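Local coordinates for integron cassette protein (Vibrio cholerae, PDB 3FY6) that is of unknown function but is encoded by a mobile integron gene cassette and pairs, through its loops and helices, with a second copy of itself, at residues Thr61-Met66 against Pro73-Gln78; Asp69-Pro74 against Gln107-Val112; Glu11-Ile16 against Thr26-Leu31; Val43-Thr48 against Pro55-Glu60. One frame throughout, in Å; residues are numbered along the deposited sequence.

Interaction 1: residues Thr61-Met66 against Pro73-Gln78; sequences TLQDIM and PPEITQ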
loop_
_atom_site.group_PDB
_atom_site.type_symbol
_atom_site.label_atom_id
_atom_site.label_comp_id
_atom_site.label_asym_id
_atom_site.label_seq_id
_atom_site.Cartn_x
_atom_site.Cartn_y
_atom_site.Cartn_z
ATOM N N THR A 61 0.963 -11.860 4.617
ATOM C CA THR A 61 1.852 -10.698 4.647
ATOM C C THR A 61 1.521 -9.756 5.800
ATOM O O THR A 61 0.455 -9.850 6.413
ATOM C CB THR A 61 1.773 -9.888 3.337
ATOM O OG1 THR A 61 0.455 -9.345 3.197
ATOM C CG2 THR A 61 2.105 -10.760 2.124
ATOM N N LEU A 62 2.442 -8.839 6.076
ATOM C CA LEU A 62 2.218 -7.777 7.045
ATOM C C LEU A 62 0.969 -6.998 6.675
ATOM O O LEU A 62 0.175 -6.608 7.528
ATOM C CB LEU A 62 3.417 -6.831 7.041
ATOM C CG LEU A 62 3.412 -5.787 8.146
ATOM C CD1 LEU A 62 3.408 -6.490 9.489
ATOM C CD2 LEU A 62 4.617 -4.883 8.015
ATOM N N GLN A 63 0.802 -6.776 5.379
ATOM C CA GLN A 63 -0.355 -6.069 4.871
ATOM C C GLN A 63 -1.644 -6.810 5.242
ATOM O O GLN A 63 -2.616 -6.195 5.684
ATOM C CB GLN A 63 -0.220 -5.882 3.352
ATOM C CG GLN A 63 0.931 -4.936 2.940
ATOM C CD GLN A 63 2.334 -5.579 2.986
ATOM O OE1 GLN A 63 2.499 -6.779 2.739
ATOM N NE2 GLN A 63 3.350 -4.763 3.276
ATOM N N ASP A 64 -1.643 -8.131 5.076
ATOM C CA ASP A 64 -2.803 -8.953 5.420
ATOM C C ASP A 64 -3.221 -8.782 6.878
ATOM O O ASP A 64 -4.396 -8.570 7.166
ATOM C CB ASP A 64 -2.525 -10.438 5.150
ATOM C CG ASP A 64 -2.468 -10.768 3.665
ATOM O OD1 ASP A 64 -2.982 -9.970 2.849
ATOM O OD2 ASP A 64 -1.908 -11.831 3.314
ATOM N N ILE A 65 -2.270 -8.888 7.802
ATOM C CA ILE A 65 -2.629 -8.803 9.222
ATOM C C ILE A 65 -3.078 -7.392 9.596
ATOM O O ILE A 65 -3.992 -7.218 10.397
ATOM C CB ILE A 65 -1.528 -9.354 10.185
ATOM C CG1 ILE A 65 -0.283 -8.477 10.190
ATOM C CG2 ILE A 65 -1.150 -10.788 9.805
ATOM C CD1 ILE A 65 0.907 -9.125 10.907
HETATM N N MSE A 66 -2.456 -6.387 8.991
HETATM C CA MSE A 66 -2.904 -5.016 9.188
HETATM C C MSE A 66 -4.302 -4.746 8.599
HETATM O O MSE A 66 -5.061 -3.940 9.151
HETATM C CB MSE A 66 -1.874 -4.029 8.642
HETATM C CG MSE A 66 -0.571 -4.025 9.431
HETATM SE SE MSE A 66 0.529 -2.511 8.895
HETATM C CE MSE A 66 2.081 -2.790 10.058
ATOM N N PRO A 73 -1.783 -0.314 4.572
ATOM C CA PRO A 73 -0.437 0.251 4.511
ATOM C C PRO A 73 0.067 0.198 3.083
ATOM O O PRO A 73 -0.432 -0.602 2.297
ATOM C CB PRO A 73 0.393 -0.726 5.357
ATOM C CG PRO A 73 -0.470 -1.968 5.524
ATOM C CD PRO A 73 -1.750 -1.769 4.776
ATOM N N PRO A 74 1.047 1.036 2.741
ATOM C CA PRO A 74 1.639 0.916 1.405
ATOM C C PRO A 74 2.145 -0.515 1.206
ATOM O O PRO A 74 2.559 -1.166 2.168
ATOM C CB PRO A 74 2.801 1.902 1.456
ATOM C CG PRO A 74 2.394 2.906 2.522
ATOM C CD PRO A 74 1.664 2.109 3.542
ATOM N N GLU A 75 2.089 -1.014 -0.021
ATOM C CA GLU A 75 2.441 -2.407 -0.283
ATOM C C GLU A 75 3.916 -2.714 0.032
ATOM O O GLU A 75 4.258 -3.839 0.383
ATOM C CB GLU A 75 2.094 -2.780 -1.733
ATOM C CG GLU A 75 2.941 -3.908 -2.330
ATOM C CD GLU A 75 2.612 -5.280 -1.752
ATOM O OE1 GLU A 75 1.437 -5.508 -1.389
ATOM O OE2 GLU A 75 3.528 -6.132 -1.671
ATOM N N ILE A 76 4.779 -1.707 -0.081
ATOM C CA ILE A 76 6.207 -1.879 0.192
ATOM C C ILE A 76 6.567 -1.965 1.690
ATOM O O ILE A 76 7.727 -2.186 2.043
ATOM C CB ILE A 76 7.008 -0.722 -0.414
ATOM C CG1 ILE A 76 8.487 -1.108 -0.548
ATOM C CG2 ILE A 76 6.812 0.555 0.423
ATOM C CD1 ILE A 76 9.344 -0.032 -1.217
ATOM N N THR A 77 5.584 -1.789 2.562
ATOM C CA THR A 77 5.840 -1.765 4.007
ATOM C C THR A 77 6.636 -2.981 4.522
ATOM O O THR A 77 7.580 -2.838 5.289
ATOM C CB THR A 77 4.520 -1.620 4.797
ATOM O OG1 THR A 77 3.860 -0.416 4.382
ATOM C CG2 THR A 77 4.791 -1.553 6.306
ATOM N N GLN A 78 6.253 -4.177 4.100
ATOM C CA GLN A 78 6.893 -5.383 4.585
ATOM C C GLN A 78 8.353 -5.397 4.167
ATOM O O GLN A 78 9.228 -5.807 4.927
ATOM C CB GLN A 78 6.186 -6.613 4.030
ATOM C CG GLN A 78 6.841 -7.925 4.391
ATOM C CD GLN A 78 5.918 -9.100 4.123
ATOM O OE1 GLN A 78 6.153 -9.902 3.219
ATOM N NE2 GLN A 78 4.846 -9.186 4.888
HETATM O O HOH W 1 0.745 -7.051 0.631
#
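Q63 reaches from helix 62-67 into the turn that leads to helix 77-89. Water mediates the clearest polar link. Water 1 donates to Q63 OE1 at 2.8 Å and to E75 OE1 at 2.6 Å, so it bridges an amide oxygen and a carboxylate. The Q63 chain bends at its second torsion (78°), which turns the amide toward the backbone of E75-Q78. There its NE2 lies 3.2 Å from E75 O, but the angle is too poor for a bond. Q78 CB lies 3.5 Å from Q63 NE2.

Apolar contacts add to this. The selenium of the selenomethionine at M66 sits 3.6 Å from P73 CG, and the M66 CB also faces that ring corner. L62 CD2 meets T77 CG2 at 3.7 Å, methyl against methyl. Behind these, L62 also packs on I45, and M66 on Y27.

Each segment is also braced internally. T61 OG1 accepts from D64 N at 3.1 Å, while T61 N donates to D64 OD2 from above the carboxylate plane. On the other side, P74 O takes two bonds from T77, one from OG1 at 2.7 Å and one from N. Both arrive on the same face of the carbonyl. E75 also lies near E75 of the second subunit, a like-charged approach that may favour protonation of one carboxylate.

The arrangement is a capping box at the start of helix 62-67, set against a type I turn from P74 to T77 that leads into helix 77-89.

Interaction 2: residues Asp69-Pro74 against Gln107-Val112; sequences DSVYPP and QWVNKV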
loop_
_atom_site.group_PDB
_atom_site.type_symbol
_atom_site.label_atom_id
_atom_site.label_comp_id
_atom_site.label_asym_id
_atom_site.label_seq_id
_atom_site.Cartn_x
_atom_site.Cartn_y
_atom_site.Cartn_z
ATOM N N ASP A 69 -6.899 -5.139 10.981
ATOM C CA ASP A 69 -7.140 -4.007 11.866
ATOM C C ASP A 69 -7.771 -2.830 11.108
ATOM O O ASP A 69 -7.819 -1.710 11.618
ATOM C CB ASP A 69 -5.845 -3.562 12.544
ATOM C CG ASP A 69 -5.442 -4.464 13.708
ATOM O OD1 ASP A 69 -6.297 -5.242 14.196
ATOM O OD2 ASP A 69 -4.261 -4.385 14.138
ATOM N N SER A 70 -8.263 -3.093 9.900
ATOM C CA SER A 70 -8.744 -2.027 9.013
ATOM C C SER A 70 -7.660 -0.997 8.696
ATOM O O SER A 70 -7.936 0.199 8.594
ATOM C CB SER A 70 -9.976 -1.328 9.597
ATOM O OG SER A 70 -11.053 -2.239 9.738
ATOM N N VAL A 71 -6.428 -1.470 8.555
ATOM C CA VAL A 71 -5.303 -0.618 8.191
ATOM C C VAL A 71 -4.811 -1.041 6.801
ATOM O O VAL A 71 -4.635 -2.231 6.542
ATOM C CB VAL A 71 -4.151 -0.728 9.237
ATOM C CG1 VAL A 71 -2.897 -0.021 8.749
ATOM C CG2 VAL A 71 -4.602 -0.174 10.594
ATOM N N TYR A 72 -4.607 -0.067 5.917
ATOM C CA TYR A 72 -4.210 -0.325 4.533
ATOM C C TYR A 72 -2.890 0.370 4.255
ATOM O O TYR A 72 -2.862 1.501 3.774
ATOM C CB TYR A 72 -5.326 0.149 3.580
ATOM C CG TYR A 72 -6.641 -0.465 3.989
ATOM C CD1 TYR A 72 -7.002 -1.729 3.541
ATOM C CD2 TYR A 72 -7.475 0.171 4.905
ATOM C CE1 TYR A 72 -8.184 -2.323 3.953
ATOM C CE2 TYR A 72 -8.658 -0.411 5.321
ATOM C CZ TYR A 72 -9.009 -1.658 4.840
ATOM O OH TYR A 72 -10.184 -2.249 5.251
ATOM N N PRO A 73 -1.783 -0.314 4.572
ATOM C CA PRO A 73 -0.437 0.251 4.511
ATOM C C PRO A 73 0.067 0.198 3.083
ATOM O O PRO A 73 -0.432 -0.602 2.297
ATOM C CB PRO A 73 0.393 -0.726 5.357
ATOM C CG PRO A 73 -0.470 -1.968 5.524
ATOM C CD PRO A 73 -1.750 -1.769 4.776
ATOM N N PRO A 74 1.047 1.036 2.741
ATOM C CA PRO A 74 1.639 0.916 1.405
ATOM C C PRO A 74 2.145 -0.515 1.206
ATOM O O PRO A 74 2.559 -1.166 2.168
ATOM C CB PRO A 74 2.801 1.902 1.456
ATOM C CG PRO A 74 2.394 2.906 2.522
ATOM C CD PRO A 74 1.664 2.109 3.542
ATOM N N GLN A 107 5.074 5.343 11.737
ATOM C CA GLN A 107 4.583 6.708 11.620
ATOM C C GLN A 107 3.994 6.969 10.233
ATOM O O GLN A 107 2.953 7.630 10.096
ATOM C CB GLN A 107 5.718 7.690 11.914
ATOM C CG GLN A 107 5.376 9.161 11.748
ATOM C CD GLN A 107 6.596 10.046 11.932
ATOM O OE1 GLN A 107 7.503 9.712 12.693
ATOM N NE2 GLN A 107 6.629 11.170 11.226
ATOM N N TRP A 108 4.666 6.452 9.206
ATOM C CA TRP A 108 4.181 6.566 7.836
ATOM C C TRP A 108 2.828 5.859 7.678
ATOM O O TRP A 108 1.870 6.416 7.136
ATOM C CB TRP A 108 5.195 5.941 6.876
ATOM C CG TRP A 108 4.857 6.112 5.416
ATOM C CD1 TRP A 108 4.197 7.159 4.842
ATOM C CD2 TRP A 108 5.229 5.237 4.343
ATOM N NE1 TRP A 108 4.122 6.983 3.477
ATOM C CE2 TRP A 108 4.741 5.807 3.147
ATOM C CE3 TRP A 108 5.910 4.020 4.280
ATOM C CZ2 TRP A 108 4.911 5.200 1.911
ATOM C CZ3 TRP A 108 6.084 3.418 3.044
ATOM C CH2 TRP A 108 5.597 4.012 1.879
ATOM N N VAL A 109 2.760 4.619 8.141
ATOM C CA VAL A 109 1.510 3.881 8.097
ATOM C C VAL A 109 0.404 4.688 8.784
ATOM O O VAL A 109 -0.702 4.795 8.257
ATOM C CB VAL A 109 1.655 2.488 8.726
ATOM C CG1 VAL A 109 0.292 1.804 8.855
ATOM C CG2 VAL A 109 2.612 1.633 7.892
ATOM N N ASN A 110 0.697 5.273 9.944
ATOM C CA ASN A 110 -0.329 6.048 10.634
ATOM C C ASN A 110 -0.793 7.247 9.798
ATOM O O ASN A 110 -1.977 7.561 9.752
ATOM C CB ASN A 110 0.117 6.460 12.052
ATOM C CG ASN A 110 0.259 5.261 12.995
ATOM O OD1 ASN A 110 1.097 5.262 13.907
ATOM N ND2 ASN A 110 -0.532 4.215 12.750
ATOM N N LYS A 111 0.132 7.898 9.104
ATOM C CA LYS A 111 -0.244 9.024 8.253
ATOM C C LYS A 111 -1.146 8.587 7.087
ATOM O O LYS A 111 -2.067 9.300 6.698
ATOM C CB LYS A 111 1.001 9.743 7.722
ATOM C CG LYS A 111 1.699 10.612 8.766
ATOM C CD LYS A 111 2.920 11.288 8.153
ATOM C CE LYS A 111 3.868 11.856 9.206
ATOM N NZ LYS A 111 5.152 12.313 8.585
ATOM N N VAL A 112 -0.855 7.419 6.531
ATOM C CA VAL A 112 -1.646 6.849 5.449
ATOM C C VAL A 112 -3.088 6.633 5.913
ATOM O O VAL A 112 -4.042 7.055 5.255
ATOM C CB VAL A 112 -1.026 5.521 4.987
ATOM C CG1 VAL A 112 -1.926 4.820 3.946
ATOM C CG2 VAL A 112 0.372 5.783 4.407
#
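W108 carries its indole anti to the backbone N (chi1 -175°), and this turns a face of the six-membered ring to P74. V71 and V109 also each hold CG1 anti to their own N. V71 CG1 and V109 CG1 meet at 3.7 Å, with one side chain set across the other.

P74 CG stands over one face of the W108 ring. It is 3.5 Å from the centroid of the six-membered ring and 16° off the ring normal, a CH-pi contact. The nearest ring atom is CH2, 3.4 Å from CG, so the proline carbon is shifted toward the rim. P74 CD rests 4.0 Å from V112 CG2, and these two side chains run antiparallel alongside one another. V112 CG1 comes within 3.5 Å of Y72 O. P73 CB adds a looser contact, 4.1 Å from V109 CG2.

S70 precedes this row. Its positive phi makes it the C-prime residue of a Schellman motif that ends helix 62-67, and the chain then runs extended across helix 95-114. The polar end of W108 looks elsewhere: NE1 bonds to V112 O of the second subunit, and V112 O here receives the matching bond from W108 of that subunit. Y72 of the second subunit packs on P74.

Between the loop and helix 95-114 the contact is apolar, with one proline carbon over an aromatic face, while the indole N-H is spent on the second subunit.

Interaction 3: residues Glu11-Ile16 against Thr26-Leu31; sequences EVNLNI and TYIVEL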
loop_
_atom_site.group_PDB
_atom_site.type_symbol
_atom_site.label_atom_id
_atom_site.label_comp_id
_atom_site.label_asym_id
_atom_site.label_seq_id
_atom_site.Cartn_x
_atom_site.Cartn_y
_atom_site.Cartn_z
ATOM N N GLU A 11 13.966 -6.327 20.435
ATOM C CA GLU A 11 12.532 -6.269 20.229
ATOM C C GLU A 11 12.124 -4.821 20.062
ATOM O O GLU A 11 12.535 -3.961 20.829
ATOM C CB GLU A 11 11.817 -6.883 21.427
ATOM C CG GLU A 11 10.445 -7.442 21.124
ATOM C CD GLU A 11 9.941 -8.356 22.232
ATOM O OE1 GLU A 11 9.740 -7.866 23.363
ATOM O OE2 GLU A 11 9.744 -9.563 21.969
ATOM N N VAL A 12 11.326 -4.552 19.040
ATOM C CA VAL A 12 10.830 -3.212 18.806
ATOM C C VAL A 12 9.303 -3.236 18.916
ATOM O O VAL A 12 8.647 -4.041 18.265
ATOM C CB VAL A 12 11.251 -2.717 17.406
ATOM C CG1 VAL A 12 10.844 -1.271 17.207
ATOM C CG2 VAL A 12 12.762 -2.875 17.230
ATOM N N ASN A 13 8.743 -2.373 19.755
ATOM C CA ASN A 13 7.298 -2.267 19.862
ATOM C C ASN A 13 6.807 -1.098 19.023
ATOM O O ASN A 13 7.212 0.032 19.238
ATOM C CB ASN A 13 6.864 -2.111 21.326
ATOM C CG ASN A 13 6.815 -3.443 22.065
ATOM O OD1 ASN A 13 7.592 -4.349 21.785
ATOM N ND2 ASN A 13 5.883 -3.567 23.001
ATOM N N LEU A 14 5.937 -1.380 18.061
ATOM C CA LEU A 14 5.451 -0.348 17.151
ATOM C C LEU A 14 3.965 -0.074 17.395
ATOM O O LEU A 14 3.206 -0.983 17.697
ATOM C CB LEU A 14 5.685 -0.781 15.699
ATOM C CG LEU A 14 7.148 -0.985 15.292
ATOM C CD1 LEU A 14 7.241 -1.523 13.869
ATOM C CD2 LEU A 14 7.918 0.327 15.421
ATOM N N ASN A 15 3.551 1.181 17.258
ATOM C CA ASN A 15 2.182 1.554 17.586
ATOM C C ASN A 15 1.388 1.930 16.338
ATOM O O ASN A 15 1.589 3.002 15.760
ATOM C CB ASN A 15 2.180 2.701 18.596
ATOM C CG ASN A 15 3.124 2.442 19.769
ATOM O OD1 ASN A 15 4.031 3.226 20.033
ATOM N ND2 ASN A 15 2.924 1.328 20.454
ATOM N N ILE A 16 0.496 1.041 15.921
ATOM C CA ILE A 16 -0.237 1.238 14.673
ATOM C C ILE A 16 -1.708 1.563 14.935
ATOM O O ILE A 16 -2.428 0.762 15.527
ATOM C CB ILE A 16 -0.159 -0.023 13.785
ATOM C CG1 ILE A 16 1.308 -0.419 13.545
ATOM C CG2 ILE A 16 -0.907 0.200 12.464
ATOM C CD1 ILE A 16 2.047 0.506 12.591
ATOM N N THR A 26 -0.403 -2.607 19.246
ATOM C CA THR A 26 1.028 -2.836 19.398
ATOM C C THR A 26 1.466 -3.974 18.487
ATOM O O THR A 26 0.991 -5.098 18.611
ATOM C CB THR A 26 1.402 -3.160 20.866
ATOM O OG1 THR A 26 0.960 -2.100 21.727
ATOM C CG2 THR A 26 2.919 -3.340 21.015
ATOM N N TYR A 27 2.342 -3.670 17.540
ATOM C CA TYR A 27 2.955 -4.716 16.732
ATOM C C TYR A 27 4.346 -4.951 17.286
ATOM O O TYR A 27 5.144 -4.021 17.380
ATOM C CB TYR A 27 3.035 -4.290 15.272
ATOM C CG TYR A 27 1.717 -4.399 14.546
ATOM C CD1 TYR A 27 0.633 -3.613 14.914
ATOM C CD2 TYR A 27 1.557 -5.292 13.489
ATOM C CE1 TYR A 27 -0.578 -3.711 14.249
ATOM C CE2 TYR A 27 0.347 -5.400 12.815
ATOM C CZ TYR A 27 -0.715 -4.608 13.198
ATOM O OH TYR A 27 -1.918 -4.723 12.545
ATOM N N ILE A 28 4.635 -6.186 17.675
ATOM C CA ILE A 28 5.929 -6.480 18.280
ATOM C C ILE A 28 6.860 -7.103 17.251
ATOM O O ILE A 28 6.585 -8.171 16.709
ATOM C CB ILE A 28 5.795 -7.396 19.510
ATOM C CG1 ILE A 28 4.760 -6.827 20.478
ATOM C CG2 ILE A 28 7.142 -7.540 20.223
ATOM C CD1 ILE A 28 4.465 -7.727 21.660
ATOM N N VAL A 29 7.950 -6.408 16.963
ATOM C CA VAL A 29 8.947 -6.910 16.034
ATOM C C VAL A 29 10.109 -7.534 16.796
ATOM O O VAL A 29 10.791 -6.857 17.560
ATOM C CB VAL A 29 9.500 -5.782 15.154
ATOM C CG1 VAL A 29 10.430 -6.358 14.090
ATOM C CG2 VAL A 29 8.358 -5.012 14.498
ATOM N N GLU A 30 10.329 -8.827 16.596
ATOM C CA GLU A 30 11.469 -9.496 17.206
ATOM C C GLU A 30 12.565 -9.699 16.167
ATOM O O GLU A 30 12.367 -10.410 15.181
ATOM C CB GLU A 30 11.063 -10.852 17.784
ATOM C CG GLU A 30 10.593 -10.824 19.218
ATOM C CD GLU A 30 10.712 -12.186 19.887
ATOM O OE1 GLU A 30 11.502 -13.026 19.395
ATOM O OE2 GLU A 30 10.024 -12.415 20.908
ATOM N N LEU A 31 13.716 -9.075 16.391
ATOM C CA LEU A 31 14.845 -9.208 15.476
ATOM C C LEU A 31 15.857 -10.191 16.037
ATOM O O LEU A 31 16.337 -10.019 17.148
ATOM C CB LEU A 31 15.530 -7.856 15.267
ATOM C CG LEU A 31 14.616 -6.715 14.839
ATOM C CD1 LEU A 31 15.388 -5.417 14.760
ATOM C CD2 LEU A 31 13.994 -7.050 13.504
HETATM O O HOH W 2 0.386 0.402 20.917
#
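Y27 and I16 cross at about a right angle. I16 CG1 lies 3.5 Å from Y27 CD1 and approaches the ring obliquely. The ring hydroxyl bonds to D69 OD2, beyond the sheet. Two further flat groups are the carboxylates of E11 and E30, with planes 40° apart. Their OE2 atoms are only 3.1 Å apart, two like-charged acceptors. Both chains are extended beyond CG, which lets the carboxylates meet; E11 CG rests 3.4 Å from I28 CG2. H32 probably eases the repulsion, its NE2 bonding to E30 OE1. The N13 amide has ND2 3.6 Å from T26 CG2 and OD1 near I28 CG2.

The backbones form a regular antiparallel ladder. V12 N donates to V29 O and V29 N to V12 O, each at 2.8 Å. L14 and Y27 exchange a second pair of bonds. Between them N13 and I28 face each other as a non-hydrogen-bonded pair.

V12, L14, V29 and Y27 share one side of the sheet. Here L14 CD1 touches V29 CG2 at 3.7 Å. E11, N13, N15, T26, I28 and E30 share the other, more polar side. There water 2 joins N15 ND2 to T26 OG1, each at 2.7 Å.

This hairpin pairs outermost strand 10-18 with strand 23-31, which is bonded in turn to strand 35-40. Its apolar side is covered by helices 77-89 and 95-114: F81 packs on L14 and V29, while A106 packs on I16.

Interaction 4: residues Val43-Thr48 against Pro55-Glu60; sequences VTIKAT and PEWSEE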
loop_
_atom_site.group_PDB
_atom_site.type_symbol
_atom_site.label_atom_id
_atom_site.label_comp_id
_atom_site.label_asym_id
_atom_site.label_seq_id
_atom_site.Cartn_x
_atom_site.Cartn_y
_atom_site.Cartn_z
ATOM N N VAL A 43 -1.292 -13.346 16.585
ATOM C CA VAL A 43 -0.827 -13.667 15.242
ATOM C C VAL A 43 0.639 -13.314 15.046
ATOM O O VAL A 43 1.057 -12.201 15.339
ATOM C CB VAL A 43 -1.637 -12.909 14.181
ATOM C CG1 VAL A 43 -1.005 -13.090 12.829
ATOM C CG2 VAL A 43 -3.088 -13.379 14.174
ATOM N N THR A 44 1.408 -14.261 14.524
ATOM C CA THR A 44 2.824 -14.045 14.270
ATOM C C THR A 44 3.189 -14.453 12.844
ATOM O O THR A 44 2.894 -15.570 12.417
ATOM C CB THR A 44 3.706 -14.856 15.249
ATOM O OG1 THR A 44 3.407 -14.482 16.601
ATOM C CG2 THR A 44 5.184 -14.600 14.975
ATOM N N ILE A 45 3.821 -13.544 12.107
ATOM C CA ILE A 45 4.420 -13.894 10.827
ATOM C C ILE A 45 5.939 -13.867 10.963
ATOM O O ILE A 45 6.480 -13.232 11.877
ATOM C CB ILE A 45 3.963 -12.963 9.694
ATOM C CG1 ILE A 45 4.446 -11.533 9.941
ATOM C CG2 ILE A 45 2.442 -13.018 9.552
ATOM C CD1 ILE A 45 3.998 -10.549 8.890
ATOM N N LYS A 46 6.622 -14.571 10.067
ATOM C CA LYS A 46 8.051 -14.784 10.219
ATOM C C LYS A 46 8.804 -14.689 8.909
ATOM O O LYS A 46 8.357 -15.227 7.892
ATOM C CB LYS A 46 8.308 -16.158 10.847
ATOM C CG LYS A 46 9.783 -16.493 10.991
ATOM C CD LYS A 46 10.001 -17.668 11.921
ATOM C CE LYS A 46 11.457 -18.082 11.924
ATOM N NZ LYS A 46 11.736 -19.139 12.937
ATOM N N ALA A 47 9.951 -14.014 8.945
ATOM C CA ALA A 47 10.890 -14.004 7.824
ATOM C C ALA A 47 12.177 -14.697 8.258
ATOM O O ALA A 47 12.762 -14.345 9.281
ATOM C CB ALA A 47 11.192 -12.571 7.381
ATOM N N THR A 48 12.620 -15.680 7.483
ATOM C CA THR A 48 13.824 -16.424 7.829
ATOM C C THR A 48 14.974 -16.073 6.890
ATOM O O THR A 48 14.813 -16.069 5.671
ATOM C CB THR A 48 13.580 -17.946 7.793
ATOM O OG1 THR A 48 12.995 -18.304 6.539
ATOM C CG2 THR A 48 12.631 -18.350 8.892
ATOM N N PRO A 55 15.249 -13.324 2.029
ATOM C CA PRO A 55 14.589 -13.932 3.187
ATOM C C PRO A 55 13.316 -14.655 2.770
ATOM O O PRO A 55 12.635 -14.213 1.845
ATOM C CB PRO A 55 14.256 -12.725 4.065
ATOM C CG PRO A 55 15.323 -11.732 3.734
ATOM C CD PRO A 55 15.588 -11.909 2.261
ATOM N N GLU A 56 13.021 -15.767 3.436
ATOM C CA GLU A 56 11.783 -16.504 3.206
ATOM C C GLU A 56 10.673 -15.959 4.109
ATOM O O GLU A 56 10.740 -16.087 5.329
ATOM C CB GLU A 56 12.007 -17.989 3.502
ATOM C CG GLU A 56 11.003 -18.924 2.841
ATOM C CD GLU A 56 11.251 -19.080 1.350
ATOM O OE1 GLU A 56 12.429 -19.010 0.930
ATOM O OE2 GLU A 56 10.271 -19.272 0.601
ATOM N N TRP A 57 9.654 -15.348 3.516
ATOM C CA TRP A 57 8.551 -14.787 4.296
ATOM C C TRP A 57 7.339 -15.706 4.376
ATOM O O TRP A 57 7.098 -16.505 3.473
ATOM C CB TRP A 57 8.095 -13.456 3.694
ATOM C CG TRP A 57 8.923 -12.279 4.092
ATOM C CD1 TRP A 57 10.007 -11.778 3.436
ATOM C CD2 TRP A 57 8.712 -11.436 5.227
ATOM N NE1 TRP A 57 10.499 -10.684 4.106
ATOM C CE2 TRP A 57 9.714 -10.448 5.205
ATOM C CE3 TRP A 57 7.774 -11.426 6.267
ATOM C CZ2 TRP A 57 9.808 -9.458 6.182
ATOM C CZ3 TRP A 57 7.871 -10.445 7.237
ATOM C CH2 TRP A 57 8.877 -9.472 7.186
ATOM N N SER A 58 6.566 -15.560 5.450
ATOM C CA SER A 58 5.226 -16.134 5.532
ATOM C C SER A 58 4.420 -15.658 4.337
ATOM O O SER A 58 4.641 -14.553 3.844
ATOM C CB SER A 58 4.533 -15.628 6.789
ATOM O OG SER A 58 4.519 -14.208 6.786
ATOM N N GLU A 59 3.483 -16.479 3.874
ATOM C CA GLU A 59 2.607 -16.086 2.776
ATOM C C GLU A 59 1.526 -15.109 3.244
ATOM O O GLU A 59 1.029 -14.306 2.461
ATOM C CB GLU A 59 1.971 -17.313 2.117
ATOM C CG GLU A 59 2.937 -18.115 1.266
ATOM C CD GLU A 59 2.368 -19.461 0.851
ATOM O OE1 GLU A 59 1.285 -19.837 1.353
ATOM O OE2 GLU A 59 3.012 -20.142 0.025
ATOM N N GLU A 60 1.153 -15.196 4.517
ATOM C CA GLU A 60 0.334 -14.165 5.140
ATOM C C GLU A 60 1.237 -12.947 5.335
ATOM O O GLU A 60 2.188 -13.003 6.113
ATOM C CB GLU A 60 -0.168 -14.643 6.495
ATOM C CG GLU A 60 -1.343 -13.857 7.046
ATOM C CD GLU A 60 -2.653 -14.303 6.447
ATOM O OE1 GLU A 60 -2.752 -14.359 5.202
ATOM O OE2 GLU A 60 -3.586 -14.602 7.217
HETATM O O HOH W 3 9.908 -17.525 7.559
#
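I45 leans across the chain toward S58 and E60. Its CB is 3.2 Å from S58 OG. The CG2 branch meets E60 O at 3.4 Å. CG1 sits between the backbone N and the carbonyl carbon (chi1 65°), a setting that leaves CG2 on the E60 side. From CG1 the chain runs on to its tip, CD1, which lies near the plane of the W57 ring, at its edge and 4.2 Å from CZ3. Beyond these atoms, I45 packs on L62 and I65 of helix 62-67.

S58 OG is itself engaged. It donates to E60 O at 2.7 Å, so the same hydroxyl that touches I45 also ties the chain just after the strand.

The W57 ring takes A47 on one face. A47 CB is centred above the six-membered ring, 3.4 Å from its centroid and 13° off the normal. This CH-pi contact joins a non-hydrogen-bonded pair of an antiparallel hairpin made by strands 43-50 and 53-57. The second of these is an outermost strand of the five-stranded sheet. W57 NE1 bonds to Q82 OE1 of helix 77-89, which helps fix the rotation of the indole.

In the next pair, T48 N donates to E56 O and E56 N to T48 O, each at 2.9 Å. S58 N donates to K46 O with a bent angle of 140°, where the strand gives way to loop. T48 OG1 lies 3.2 Å from E56 CB as the two side chains pass on the more polar side. Water 3 donates to E56 O, and reaches K46 O and T48 OG1 by weak bonds.

How the interactions relate
Interactions 1 and 2 are buried contacts of loop and helix, and they share P73 and P74. Both reach the second subunit. Interactions 3 and 4 are hairpins of one sheet, each with an outermost strand, and each is only partly buried. Ladders of backbone bonds hold these two, whereas side-chain packing carries interaction 2, and a water bridge joins packing in interaction 1. Y27 links the groups: it packs on M66 of interaction 1 and bonds to D69 of interaction 2. W57 of interaction 4 likewise lies against Q78 of interaction 1. Interactions 2 and 4 do not touch; they lie on opposite sides of the chain's centre.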